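Local coordinates for protein beta-lactamase/D-alanine Carboxypeptidase (Yersinia pestis, PDB 3RJU) that probably acts as a serine hydrolase of the beta-lactamase and penicillin-binding-protein family, cleaving beta-lactams or trimming D-alanine from peptidoglycan peptides, at residues 286-291 with 299-304; 312-317 with 340-345. All blocks are in the same frame, centred on the assembly; numbering follows the deposited sequence.

Contact 1: 286-291 with 299-304; sequences GWVYMA and IMQKTG
Val288 and Gln301 face each other as an antiparallel hydrogen-bonded pair: Val288 N donates to Gln301 O at 2.9 Å, and Gln301 N returns the bond to Val288 O at 2.8 Å. Two residues on, Met290 and Ile299 repeat the arrangement, and the bond from Met290 N to Ile299 O, 2.9 Å long, is nearly straight with 173° at the hydrogen. Tyr289 and Met300, between them, form the non-hydrogen-bonded pair, where the CA atoms come closest and Tyr289 CA lies 3.4 Å from Ile299 O in a CA-H...O contact.

Strands 288-290 and 299-306 thus make a beta hairpin inside the large antiparallel sheet of this fold. Lys302, on the second of them, fits the K(T/S)G-type motif of penicillin-recognising serine enzymes; its NZ bonds to the backbone O of Thr303 and to the hydroxyl of Tyr159, while Thr303 OG1 binds a citrate that probably marks the active-site pocket.

The selenomethionine Met300 is bent at both chi2 and chi3, which brings SE against Tyr289 and CE against Trp287. SE packs 3.8 Å from Tyr289 CB and makes an oblique Met-aromatic contact, 5.1 Å from the Tyr289 ring centroid; CE reaches 3.5 Å from Trp287 CB. The indole edge of Trp287 meets the backbone N of Gln301, and its ring also packs edge-to-face on Phe243. Beside Val288 and Met290, the Gln301 side chain is bent: chi1 of 55° sets CG between the backbone N and the carbonyl carbon, and the bend at chi2 lays the amide alongside Val288, with NE2 3.6 Å from Val288 CG1. The side chain of the selenomethionine Met290 crosses that of Gln301 at about a right angle, with SE near NE2, and its CE meets Ile299 CG2.

Contact 2: 312-317 with 340-345; sequences YMAMVP and DGVNQL
Tyr312 OH donates a hydrogen bond of 2.7 Å to Asn343 OD1, meeting the amide oxygen in the carbonyl plane on a lone pair, with a C=O...O angle of 112°. The same OD1 lies at the edge of the phenol ring, 3.3 Å from Tyr312 CE2, while the ring and amide planes stand 74° apart. Further along that edge Val342 supplies its CG1 branch, 3.7 Å from Tyr312 CD2, and the same methyl touches Ala314 CB at 3.9 Å.

Tyr312 holds CG anti to the backbone N (chi1 -177°), which lets the ring span to the helix and brings its hydroxyl to the Asn343 amide, the two side chains crossing at about a right angle. Strand 309-316 and helix 336-349 run nearly in the same direction here, their local axes 9.0 Å apart at closest approach, as an alpha helix packed on one face of the antiparallel sheet. Val323 and Val325 of the adjoining strand also pack against Val342, and Ile299 against Asn343. Within this buried contact the hydroxyl proton of Tyr312 is accepted by OD1, a bond that would tend to restrain the Asn343 amide.

In the fold
Contact 1 closes before contact 2 opens along the chain, and their centres lie about 9 Å apart. Strands 299-306 and 309-316 follow each other and are neighbours in the eight-stranded antiparallel sheet. Contact 1 joins 299-306 to strand 288-290 on one flank, while contact 2 fastens 309-316 to helix 336-349 over a sheet face. The two meet through probable backbone bonds: Met300 O lies 2.8 Å from Met315 N, and Lys302 N lies 3.0 Å from Met313 O. Lys302, near helix 64-77, which holds Lys65 and follows Ser62 of an SxxK-like pattern, is thereby built into a sheet backed by the C-terminal helix, consistent with a penicillin-binding-protein active site.

Contact 1: 286-291 with 299-304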
ATOM      1  N   GLY A 286      -7.176  -4.358   0.102  1.00  8.63           N
ATOM      2  CA  GLY A 286      -6.059  -3.602   0.646  1.00  8.53           C
ATOM      3  C   GLY A 286      -6.520  -2.326   1.334  1.00  8.00           C
ATOM      4  O   GLY A 286      -6.113  -2.045   2.457  1.00  9.15           O
ATOM      5  N   TRP A 287      -7.333  -1.531   0.643  1.00  7.99           N
ATOM      6  CA  TRP A 287      -7.902  -0.315   1.219  1.00  9.15           C
ATOM      7  C   TRP A 287      -8.616  -0.627   2.525  1.00  8.37           C
ATOM      8  O   TRP A 287      -9.242  -1.685   2.673  1.00 10.65           O
ATOM      9  CB  TRP A 287      -8.918   0.301   0.254  1.00 10.66           C
ATOM     10  CG  TRP A 287      -8.298   0.850  -0.975  1.00  9.70           C
ATOM     11  CD1 TRP A 287      -8.194   0.238  -2.212  1.00  9.10           C
ATOM     12  CD2 TRP A 287      -7.688   2.142  -1.114  1.00  9.35           C
ATOM     13  NE1 TRP A 287      -7.537   1.083  -3.095  1.00 10.35           N
ATOM     14  CE2 TRP A 287      -7.222   2.249  -2.443  1.00  9.67           C
ATOM     15  CE3 TRP A 287      -7.468   3.214  -0.229  1.00 10.68           C
ATOM     16  CZ2 TRP A 287      -6.582   3.396  -2.918  1.00 10.55           C
ATOM     17  CZ3 TRP A 287      -6.834   4.345  -0.705  1.00 11.36           C
ATOM     18  CH2 TRP A 287      -6.395   4.428  -2.037  1.00 10.88           C
ATOM     19  N   VAL A 288      -8.543   0.324   3.450  1.00  7.64           N
ATOM     20  CA  VAL A 288      -9.237   0.246   4.716  1.00  8.21           C
ATOM     21  C   VAL A 288     -10.121   1.473   4.840  1.00  8.11           C
ATOM     22  O   VAL A 288      -9.662   2.596   4.591  1.00  9.96           O
ATOM     23  CB  VAL A 288      -8.237   0.206   5.889  1.00  8.29           C
ATOM     24  CG1 VAL A 288      -8.964   0.357   7.265  1.00 11.08           C
ATOM     25  CG2 VAL A 288      -7.428  -1.089   5.838  1.00  8.97           C
ATOM     26  N   TYR A 289     -11.375   1.264   5.250  1.00  8.17           N
ATOM     27  CA  TYR A 289     -12.307   2.368   5.408  1.00 10.08           C
ATOM     28  C   TYR A 289     -12.542   2.651   6.877  1.00 11.09           C
ATOM     29  O   TYR A 289     -12.776   1.731   7.662  1.00 11.86           O
ATOM     30  CB  TYR A 289     -13.648   2.063   4.733  1.00 10.81           C
ATOM     31  CG  TYR A 289     -14.701   3.113   4.995  1.00 11.59           C
ATOM     32  CD1 TYR A 289     -14.606   4.371   4.416  1.00 12.92           C
ATOM     33  CD2 TYR A 289     -15.798   2.842   5.815  1.00 11.83           C
ATOM     34  CE1 TYR A 289     -15.569   5.346   4.654  1.00 13.85           C
ATOM     35  CE2 TYR A 289     -16.770   3.814   6.063  1.00 13.83           C
ATOM     36  CZ  TYR A 289     -16.651   5.058   5.469  1.00 14.49           C
ATOM     37  OH  TYR A 289     -17.595   6.032   5.700  1.00 17.63           O
HETATM   38  N   MSE A 290     -12.452   3.928   7.238  1.00 10.06           N
HETATM   39  CA  MSE A 290     -12.803   4.388   8.580  1.00 10.64           C
HETATM   40  C   MSE A 290     -14.007   5.296   8.462  1.00 10.31           C
HETATM   41  O   MSE A 290     -13.970   6.290   7.724  1.00 11.36           O
HETATM   42  CB  MSE A 290     -11.627   5.150   9.209  1.00 12.09           C
HETATM   43  CG  MSE A 290     -10.343   4.318   9.281  1.00 12.12           C
HETATM   44 SE   MSE A 290      -8.888   5.153  10.247  0.78 13.55          SE
HETATM   45  CE  MSE A 290      -8.790   6.853   9.315  1.00 14.36           C
ATOM     46  N   ALA A 291     -15.089   4.951   9.162  1.00 10.93           N
ATOM     47  CA  ALA A 291     -16.300   5.766   9.110  1.00 13.14           C
ATOM     48  C   ALA A 291     -16.101   7.097   9.838  1.00 13.58           C
ATOM     49  O   ALA A 291     -15.243   7.203  10.709  1.00 14.18           O
ATOM     50  CB  ALA A 291     -17.457   5.024   9.721  1.00 14.46           C
ATOM     51  N   ILE A 299     -12.950   8.044   5.700  1.00 10.19           N
ATOM     52  CA  ILE A 299     -11.663   8.069   5.040  1.00  9.99           C
ATOM     53  C   ILE A 299     -11.306   6.690   4.506  1.00 10.22           C
ATOM     54  O   ILE A 299     -11.446   5.688   5.212  1.00 10.15           O
ATOM     55  CB  ILE A 299     -10.570   8.525   6.052  1.00  9.99           C
ATOM     56  CG1 ILE A 299     -10.732  10.026   6.365  1.00 10.83           C
ATOM     57  CG2 ILE A 299      -9.153   8.201   5.530  1.00  9.77           C
ATOM     58  CD1 ILE A 299      -9.897  10.504   7.555  1.00 12.68           C
HETATM   59  N   MSE A 300     -10.870   6.651   3.248  1.00  9.05           N
HETATM   60  CA  MSE A 300     -10.268   5.472   2.638  1.00  9.34           C
HETATM   61  C   MSE A 300      -8.765   5.628   2.785  1.00  8.64           C
HETATM   62  O   MSE A 300      -8.205   6.658   2.375  1.00  9.51           O
HETATM   63  CB  MSE A 300     -10.611   5.402   1.139  1.00 11.76           C
HETATM   64  CG  MSE A 300     -12.050   5.108   0.857  1.00 15.60           C
HETATM   65 SE   MSE A 300     -12.505   3.279   1.345  0.72 20.17          SE
HETATM   66  CE  MSE A 300     -11.690   2.376  -0.125  1.00 20.58           C
ATOM     67  N   GLN A 301      -8.103   4.611   3.328  1.00  8.07           N
ATOM     68  CA  GLN A 301      -6.690   4.761   3.643  1.00  7.65           C
ATOM     69  C   GLN A 301      -5.878   3.474   3.552  1.00  8.40           C
ATOM     70  O   GLN A 301      -6.429   2.364   3.452  1.00  8.88           O
ATOM     71  CB  GLN A 301      -6.509   5.448   5.021  1.00  8.26           C
ATOM     72  CG  GLN A 301      -7.230   4.784   6.204  1.00  7.88           C
ATOM     73  CD  GLN A 301      -6.456   3.610   6.853  1.00  9.12           C
ATOM     74  OE1 GLN A 301      -5.462   3.104   6.316  1.00  9.54           O
ATOM     75  NE2 GLN A 301      -6.907   3.199   8.021  1.00 10.07           N
ATOM     76  N   LYS A 302      -4.558   3.639   3.545  1.00  7.77           N
ATOM     77  CA  LYS A 302      -3.638   2.512   3.670  1.00  8.03           C
ATOM     78  C   LYS A 302      -2.379   3.005   4.368  1.00  8.17           C
ATOM     79  O   LYS A 302      -1.893   4.101   4.079  1.00  8.47           O
ATOM     80  CB  LYS A 302      -3.254   1.931   2.305  1.00  7.19           C
ATOM     81  CG  LYS A 302      -2.309   0.711   2.414  1.00  8.13           C
ATOM     82  CD  LYS A 302      -3.035  -0.504   3.028  1.00  8.66           C
ATOM     83  CE  LYS A 302      -2.080  -1.660   3.377  1.00  8.79           C
ATOM     84  NZ  LYS A 302      -1.435  -1.479   4.717  1.00  9.44           N
ATOM     85  N   THR A 303      -1.886   2.192   5.297  1.00  8.27           N
ATOM     86  CA  THR A 303      -0.671   2.468   6.047  1.00  9.15           C
ATOM     87  C   THR A 303       0.499   1.641   5.496  1.00  8.56           C
ATOM     88  O   THR A 303       0.313   0.592   4.868  1.00  9.65           O
ATOM     89  CB  THR A 303      -0.852   2.065   7.527  1.00  8.20           C
ATOM     90  OG1 THR A 303      -1.247   0.681   7.595  1.00  9.09           O
ATOM     91  CG2 THR A 303      -1.919   2.900   8.199  1.00  9.25           C
ATOM     92  N   GLY A 304       1.725   2.090   5.750  1.00  8.46           N
ATOM     93  CA  GLY A 304       2.883   1.321   5.356  1.00  8.49           C
ATOM     94  C   GLY A 304       4.080   1.645   6.219  1.00  8.65           C
ATOM     95  O   GLY A 304       4.242   2.770   6.694  1.00  8.84           O
TER

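Contact 2: 312-317 with 340-345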
ATOM      1  N   TYR A 312       1.646   6.801   4.401  1.00  7.65           N
ATOM      2  CA  TYR A 312       0.219   6.791   4.657  1.00  7.73           C
ATOM      3  C   TYR A 312      -0.475   7.506   3.521  1.00  8.09           C
ATOM      4  O   TYR A 312      -0.012   8.558   3.043  1.00  8.72           O
ATOM      5  CB  TYR A 312      -0.069   7.479   5.990  1.00  7.88           C
ATOM      6  CG  TYR A 312      -1.515   7.487   6.448  1.00  8.03           C
ATOM      7  CD1 TYR A 312      -2.233   6.288   6.609  1.00  8.25           C
ATOM      8  CD2 TYR A 312      -2.167   8.694   6.742  1.00  8.20           C
ATOM      9  CE1 TYR A 312      -3.550   6.298   7.054  1.00  8.54           C
ATOM     10  CE2 TYR A 312      -3.486   8.708   7.190  1.00  8.50           C
ATOM     11  CZ  TYR A 312      -4.174   7.510   7.335  1.00  8.58           C
ATOM     12  OH  TYR A 312      -5.491   7.504   7.771  1.00  8.59           O
HETATM   13  N   MSE A 313      -1.595   6.944   3.084  1.00  8.65           N
HETATM   14  CA  MSE A 313      -2.431   7.610   2.103  1.00  8.01           C
HETATM   15  C   MSE A 313      -3.843   7.648   2.664  1.00  8.95           C
HETATM   16  O   MSE A 313      -4.344   6.624   3.138  1.00  9.75           O
HETATM   17  CB  MSE A 313      -2.432   6.854   0.767  1.00  8.49           C
HETATM   18  CG  MSE A 313      -3.266   7.557  -0.298  1.00 10.06           C
HETATM   19 SE   MSE A 313      -3.150   6.719  -2.038  0.76 13.81          SE
HETATM   20  CE  MSE A 313      -1.243   6.931  -2.347  1.00 11.85           C
ATOM     21  N   ALA A 314      -4.465   8.825   2.646  1.00  8.55           N
ATOM     22  CA  ALA A 314      -5.816   8.975   3.173  1.00  9.10           C
ATOM     23  C   ALA A 314      -6.599   9.782   2.165  1.00  8.93           C
ATOM     24  O   ALA A 314      -6.125  10.821   1.692  1.00  8.97           O
ATOM     25  CB  ALA A 314      -5.788   9.702   4.527  1.00  9.76           C
HETATM   26  N   MSE A 315      -7.808   9.358   1.838  0.53  8.84           N
HETATM   27  CA  MSE A 315      -8.557  10.161   0.900  0.53 10.21           C
HETATM   28  C   MSE A 315     -10.043  10.099   1.137  0.53  8.19           C
HETATM   29  O   MSE A 315     -10.560   9.165   1.765  0.53  9.60           O
HETATM   30  CB  MSE A 315      -8.242   9.764  -0.537  0.53 12.25           C
HETATM   31  CG  MSE A 315      -8.678   8.364  -0.895  0.53 12.72           C
HETATM   32 SE   MSE A 315      -8.618   8.037  -2.818  0.53 15.52          SE
HETATM   33  CE  MSE A 315      -6.685   8.052  -3.102  0.53 16.64           C
ATOM     34  N   VAL A 316     -10.715  11.114   0.612  1.00  9.58           N
ATOM     35  CA  VAL A 316     -12.155  11.226   0.689  1.00 10.06           C
ATOM     36  C   VAL A 316     -12.588  11.380  -0.765  1.00 10.43           C
ATOM     37  O   VAL A 316     -12.679  12.490  -1.283  1.00 11.09           O
ATOM     38  CB  VAL A 316     -12.590  12.449   1.544  1.00 10.16           C
ATOM     39  CG1 VAL A 316     -14.116  12.526   1.634  1.00 12.18           C
ATOM     40  CG2 VAL A 316     -11.982  12.357   2.931  1.00 10.90           C
ATOM     41  N   PRO A 317     -12.781  10.251  -1.454  1.00 12.30           N
ATOM     42  CA  PRO A 317     -12.928  10.305  -2.909  1.00 13.61           C
ATOM     43  C   PRO A 317     -14.104  11.158  -3.372  1.00 13.21           C
ATOM     44  O   PRO A 317     -14.015  11.810  -4.400  1.00 14.58           O
ATOM     45  CB  PRO A 317     -13.130   8.832  -3.303  1.00 15.36           C
ATOM     46  CG  PRO A 317     -12.494   8.064  -2.199  1.00 16.16           C
ATOM     47  CD  PRO A 317     -12.717   8.861  -0.952  1.00 14.28           C
ATOM     48  N   ASP A 340      -2.198  10.458  12.266  1.00 10.22           N
ATOM     49  CA  ASP A 340      -3.215  11.280  12.932  1.00 10.07           C
ATOM     50  C   ASP A 340      -3.200  12.709  12.370  1.00  9.46           C
ATOM     51  O   ASP A 340      -4.256  13.313  12.149  1.00  9.99           O
ATOM     52  CB  ASP A 340      -2.998  11.353  14.441  1.00  9.13           C
ATOM     53  CG  ASP A 340      -3.436  10.091  15.188  1.00 11.07           C
ATOM     54  OD1 ASP A 340      -4.140   9.205  14.619  1.00 11.98           O
ATOM     55  OD2 ASP A 340      -3.085  10.008  16.389  1.00 11.17           O
ATOM     56  N   GLY A 341      -2.004  13.255  12.143  1.00  9.09           N
ATOM     57  CA  GLY A 341      -1.885  14.592  11.583  1.00  9.79           C
ATOM     58  C   GLY A 341      -2.468  14.681  10.181  1.00  9.41           C
ATOM     59  O   GLY A 341      -3.148  15.650   9.837  1.00 11.22           O
ATOM     60  N   VAL A 342      -2.198  13.669   9.359  1.00  8.30           N
ATOM     61  CA  VAL A 342      -2.802  13.617   8.029  1.00  8.38           C
ATOM     62  C   VAL A 342      -4.333  13.569   8.106  1.00  9.65           C
ATOM     63  O   VAL A 342      -5.017  14.273   7.364  1.00  9.82           O
ATOM     64  CB  VAL A 342      -2.243  12.437   7.198  1.00  8.76           C
ATOM     65  CG1 VAL A 342      -3.113  12.163   5.973  1.00  9.43           C
ATOM     66  CG2 VAL A 342      -0.777  12.703   6.806  1.00  9.70           C
ATOM     67  N   ASN A 343      -4.875  12.758   9.009  1.00  9.45           N
ATOM     68  CA  ASN A 343      -6.325  12.656   9.120  1.00  9.62           C
ATOM     69  C   ASN A 343      -6.946  13.988   9.524  1.00 10.38           C
ATOM     70  O   ASN A 343      -7.994  14.380   9.011  1.00 10.13           O
ATOM     71  CB  ASN A 343      -6.733  11.541  10.090  1.00 10.08           C
ATOM     72  CG  ASN A 343      -6.390  10.159   9.558  1.00  9.48           C
ATOM     73  OD1 ASN A 343      -6.358   9.947   8.329  1.00 11.88           O
ATOM     74  ND2 ASN A 343      -6.118   9.209  10.475  1.00  9.31           N
ATOM     75  N   GLN A 344      -6.281  14.693  10.432  1.00  9.61           N
ATOM     76  CA  GLN A 344      -6.763  16.008  10.825  1.00 11.09           C
ATOM     77  C   GLN A 344      -6.657  17.025   9.695  1.00 10.23           C
ATOM     78  O   GLN A 344      -7.532  17.879   9.543  1.00 10.86           O
ATOM     79  CB  GLN A 344      -6.034  16.485  12.074  1.00 12.88           C
ATOM     80  CG  GLN A 344      -6.397  15.648  13.272  1.00 15.03           C
ATOM     81  CD  GLN A 344      -5.552  15.951  14.480  1.00 18.56           C
ATOM     82  OE1 GLN A 344      -4.943  17.020  14.577  1.00 20.92           O
ATOM     83  NE2 GLN A 344      -5.508  15.011  15.419  1.00 18.94           N
ATOM     84  N   LEU A 345      -5.583  16.943   8.911  1.00 10.02           N
ATOM     85  CA  LEU A 345      -5.466  17.768   7.711  1.00 10.21           C
ATOM     86  C   LEU A 345      -6.643  17.491   6.761  1.00 10.07           C
ATOM     87  O   LEU A 345      -7.284  18.414   6.258  1.00 10.55           O
ATOM     88  CB  LEU A 345      -4.136  17.506   7.002  1.00 10.11           C
ATOM     89  CG  LEU A 345      -3.947  18.127   5.603  1.00  9.09           C
ATOM     90  CD1 LEU A 345      -4.139  19.652   5.600  1.00 10.09           C
ATOM     91  CD2 LEU A 345      -2.573  17.759   5.067  1.00 10.01           C
TER